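Local coordinates for protein VirX1 (Cyanophage Syn10, PDB 6QGM) that iodinates diverse substrates, as a viral, probably flavin-dependent halogenase of the tryptophan halogenase family, at residues V7-G12 and A21-L26; S15-A20 and I180-G185. All blocks are in the same frame, centred on the assembly; numbering follows the deposited sequence.

Contact 1 of 2, residues V7-G12 and A21-L26; sequences VAIVGG and AALSKL
Val-7 and Ile-9 on strand 6-10 meet Leu-23 on helix 14-26, within the first beta-alpha-beta unit of the Rossmann-type domain. The helix follows the strand through a glycine-rich turn and leads on to strand 31-36. The contact is small and wholly apolar, with 85 Å² buried over both sides.

Leu-23 carries the helix side of it. Its CG lies anti to the carbonyl carbon (chi1 -74°), and the extended branch sends CD1 toward the sheet. CD1 of Leu-23 lies 4.0 Å from CG1 of Val-7. The two side chains cross at about a right angle. The same Leu-23 CD1 is 4.4 Å from Ile-9 CD1, a looser touch. One methyl group therefore meets two alternate residues of the strand, both of which direct their side chains to the helix.

On Val-7 it is CG1, anti to the backbone N (chi1 168°), that does the touching. Strand 6-10 is hydrogen-bonded on one side to strand 31-36 and on the other to strand 221-224. Leu-23 also touches Ile-32 and Ile-223 of those two strands, and Val-370 of helix 360-373. Ile-9 is likewise set among apolar neighbours: Ile-32 and Leu-34 of strand 31-36, Ile-223 of strand 221-224, and Cys-225 just after it. Ile-32 and Ile-223 thus touch both Ile-9 and Leu-23, one from each neighbouring strand.

No hydrogen bond joins the strand segment to the helix segment. All three touching residues are buried, so methyl packing and exclusion of water, rather than polar bonding, account for their direct contact.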
# COMPACT_ATOMS: atom_id res chain seq x y z
N VAL B 7 18.39 30.22 18.14
CA VAL B 7 17.41 29.27 18.75
C VAL B 7 17.32 29.58 20.25
O VAL B 7 18.38 29.76 20.88
CB VAL B 7 17.82 27.82 18.44
CG1 VAL B 7 17.02 26.82 19.26
CG2 VAL B 7 17.68 27.51 16.95
N ALA B 8 16.10 29.67 20.77
CA ALA B 8 15.79 29.78 22.21
C ALA B 8 15.08 28.50 22.67
O ALA B 8 13.92 28.28 22.25
CB ALA B 8 14.95 31.00 22.47
N ILE B 9 15.75 27.68 23.47
CA ILE B 9 15.17 26.46 24.08
C ILE B 9 14.59 26.85 25.45
O ILE B 9 15.35 27.36 26.28
CB ILE B 9 16.22 25.34 24.19
CG1 ILE B 9 16.80 24.99 22.81
CG2 ILE B 9 15.64 24.12 24.87
CD1 ILE B 9 18.22 24.47 22.84
N VAL B 10 13.29 26.64 25.67
CA VAL B 10 12.66 26.87 27.00
C VAL B 10 12.51 25.51 27.68
O VAL B 10 11.84 24.62 27.10
CB VAL B 10 11.31 27.60 26.87
CG1 VAL B 10 10.68 27.90 28.23
CG2 VAL B 10 11.45 28.88 26.05
N GLY B 11 13.12 25.38 28.86
CA GLY B 11 13.15 24.13 29.65
C GLY B 11 14.55 23.55 29.70
O GLY B 11 15.24 23.52 28.66
N GLY B 12 14.96 23.07 30.87
CA GLY B 12 16.33 22.57 31.10
C GLY B 12 16.35 21.21 31.78
O GLY B 12 17.15 21.05 32.73
N ALA B 21 22.76 20.50 23.47
CA ALA B 21 24.01 19.75 23.18
C ALA B 21 24.06 19.39 21.69
O ALA B 21 25.04 19.77 21.02
CB ALA B 21 24.11 18.52 24.04
N ALA B 22 23.03 18.69 21.19
CA ALA B 22 22.89 18.24 19.78
C ALA B 22 23.05 19.43 18.83
O ALA B 22 23.91 19.36 17.94
CB ALA B 22 21.56 17.58 19.58
N LEU B 23 22.26 20.49 19.02
CA LEU B 23 22.28 21.70 18.16
C LEU B 23 23.67 22.36 18.23
O LEU B 23 24.20 22.70 17.16
CB LEU B 23 21.17 22.66 18.60
CG LEU B 23 19.74 22.23 18.22
CD1 LEU B 23 18.71 23.29 18.59
CD2 LEU B 23 19.63 21.90 16.74
N SER B 24 24.24 22.52 19.43
CA SER B 24 25.54 23.21 19.64
C SER B 24 26.67 22.47 18.90
O SER B 24 27.58 23.14 18.37
CB SER B 24 25.86 23.37 21.11
OG SER B 24 26.28 22.15 21.68
N LYS B 25 26.60 21.13 18.84
CA LYS B 25 27.66 20.26 18.27
C LYS B 25 27.40 20.02 16.77
O LYS B 25 28.36 20.20 16.00
CB LYS B 25 27.74 18.94 19.05
CG LYS B 25 28.76 17.95 18.53
CD LYS B 25 29.42 17.11 19.59
CE LYS B 25 30.44 16.14 19.02
NZ LYS B 25 29.85 15.22 18.02
N LEU B 26 26.18 19.66 16.37
CA LEU B 26 25.84 19.24 14.98
C LEU B 26 25.41 20.44 14.12
O LEU B 26 25.34 20.27 12.89
CB LEU B 26 24.75 18.17 15.03
CG LEU B 26 25.04 16.95 15.92
CD1 LEU B 26 23.84 16.03 16.01
CD2 LEU B 26 26.23 16.19 15.41

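Contact 2 of 2, residues S15-A20 and I180-G185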
# COMPACT_ATOMS: atom_id res chain seq x y z
N SER B 15 15.46 16.84 28.01
CA SER B 15 14.98 17.36 26.70
C SER B 15 15.68 18.67 26.36
O SER B 15 16.16 18.81 25.22
CB SER B 15 13.48 17.51 26.69
OG SER B 15 12.84 16.26 26.40
N GLY B 16 15.75 19.61 27.30
CA GLY B 16 16.35 20.93 27.07
C GLY B 16 17.81 20.80 26.69
O GLY B 16 18.22 21.35 25.65
N TRP B 17 18.58 20.08 27.51
CA TRP B 17 20.05 19.97 27.37
C TRP B 17 20.42 18.99 26.25
O TRP B 17 21.45 19.21 25.61
CB TRP B 17 20.66 19.60 28.71
CG TRP B 17 20.57 20.74 29.67
CD1 TRP B 17 19.88 20.79 30.84
CD2 TRP B 17 21.18 22.02 29.49
NE1 TRP B 17 20.05 22.01 31.42
CE2 TRP B 17 20.83 22.80 30.61
CE3 TRP B 17 21.99 22.59 28.50
CZ2 TRP B 17 21.25 24.11 30.76
CZ3 TRP B 17 22.41 23.89 28.65
CH2 TRP B 17 22.04 24.64 29.77
N MET B 18 19.60 17.97 26.03
CA MET B 18 19.76 17.04 24.88
C MET B 18 19.66 17.86 23.59
O MET B 18 20.52 17.67 22.71
CB MET B 18 18.72 15.92 24.92
CG MET B 18 19.08 14.85 25.90
SD MET B 18 17.80 13.58 26.07
CE MET B 18 17.89 12.78 24.47
N THR B 19 18.70 18.77 23.51
CA THR B 19 18.47 19.68 22.35
C THR B 19 19.65 20.67 22.25
O THR B 19 20.24 20.78 21.16
CB THR B 19 17.11 20.38 22.46
OG1 THR B 19 16.11 19.39 22.66
CG2 THR B 19 16.77 21.20 21.24
N ALA B 20 20.00 21.34 23.35
CA ALA B 20 21.10 22.33 23.39
C ALA B 20 22.42 21.67 22.93
O ALA B 20 23.08 22.26 22.06
CB ALA B 20 21.24 22.92 24.77
N ILE B 180 29.25 19.47 26.81
CA ILE B 180 28.98 19.74 25.36
C ILE B 180 28.38 21.15 25.19
O ILE B 180 29.01 21.96 24.48
CB ILE B 180 28.11 18.64 24.73
CG1 ILE B 180 28.75 17.26 24.93
CG2 ILE B 180 27.83 18.93 23.27
CD1 ILE B 180 28.02 16.11 24.26
N ALA B 181 27.22 21.43 25.80
CA ALA B 181 26.40 22.63 25.49
C ALA B 181 27.16 23.91 25.87
O ALA B 181 27.41 24.74 24.97
CB ALA B 181 25.05 22.53 26.17
N LEU B 182 27.50 24.09 27.14
CA LEU B 182 28.11 25.35 27.62
C LEU B 182 29.45 25.56 26.92
O LEU B 182 29.68 26.62 26.35
CB LEU B 182 28.26 25.31 29.15
CG LEU B 182 26.96 25.31 29.94
CD1 LEU B 182 27.23 25.51 31.42
CD2 LEU B 182 26.01 26.38 29.41
N PRO B 183 30.38 24.58 26.91
CA PRO B 183 31.63 24.74 26.18
C PRO B 183 31.44 25.21 24.73
O PRO B 183 32.22 26.03 24.29
CB PRO B 183 32.26 23.34 26.23
CG PRO B 183 31.72 22.75 27.52
CD PRO B 183 30.31 23.29 27.61
N ASN B 184 30.41 24.72 24.04
CA ASN B 184 30.08 25.09 22.63
C ASN B 184 29.31 26.43 22.56
O ASN B 184 28.84 26.78 21.48
CB ASN B 184 29.28 24.00 21.92
CG ASN B 184 30.09 22.74 21.68
OD1 ASN B 184 31.32 22.78 21.68
ND2 ASN B 184 29.40 21.63 21.45
N GLY B 185 29.20 27.15 23.67
CA GLY B 185 28.73 28.55 23.70
C GLY B 185 27.23 28.67 23.81
O GLY B 185 26.71 29.76 23.53
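The indole of Trp-17 is the flat group here, and both of its partners across the contact approach it obliquely. Ala-181 CB sits by the six-membered ring, 3.8 Å from Trp-17 CE3 and 3.9 Å from Trp-17 CZ3. Farther round that ring, Leu-182 CD2 is 4.3 Å from Trp-17 CH2. His-188 makes an edge-to-face pair with the same indole, and Lys-177 of helix 169-181 also touches it.

Trp-17 has CG anti to the carbonyl carbon (chi1 -71°), and the benzo part of the indole extends to the 180-185 segment. The pyrrole nitrogen NE1 is hydrogen-bonded to OE1 of Glu-36, a bond that would limit rotation of the ring. The buried ring thus has a polar tie on one part and apolar neighbours on another.

Ala-181 is central to the contact. Its methyl group points toward helix 14-26 and also meets Ala-20, with the two CB atoms 4.1 Å apart. Small side chains allow a close approach here: the CA atoms of Ala-20 and Ala-181 are 5.7 Å apart. Across the segments 141 Å² is buried, with no hydrogen bond between them.

Beyond Ala-181 the chain closes a type I turn, with Gly-185 N bonded to Leu-182 O at 2.8 Å. Val-186 N bonds back to Ala-181 O, outside that turn. Gly-185 has positive phi and is the C-prime residue. The two bonds and this backbone angle together make a Schellman motif. It ends helix 169-181, and the helix end is packed against the first helix of the Rossmann-type domain.

How the contacts relate
Both contacts use helix 14-26, and their centres are 5 Å apart. Contact 1 sets the helix against strand 6-10, while contact 2 sets it against the end of helix 169-181. They touch directly: Ile-9 CD1 lies 3.6 Å from Ala-20 CA, and Ala-21 O packs 3.7 Å from Ile-180 CG2. Ser-24 OG and Asn-184 ND2, 3.2 Å apart, form a probable hydrogen bond between the two. Gly-11 of contact 1 and Gly-16 of contact 2 fit a GxGxxG pattern with Gly-13, consistent with the dinucleotide-binding turn of flavin-dependent halogenases. The structure is the apo form.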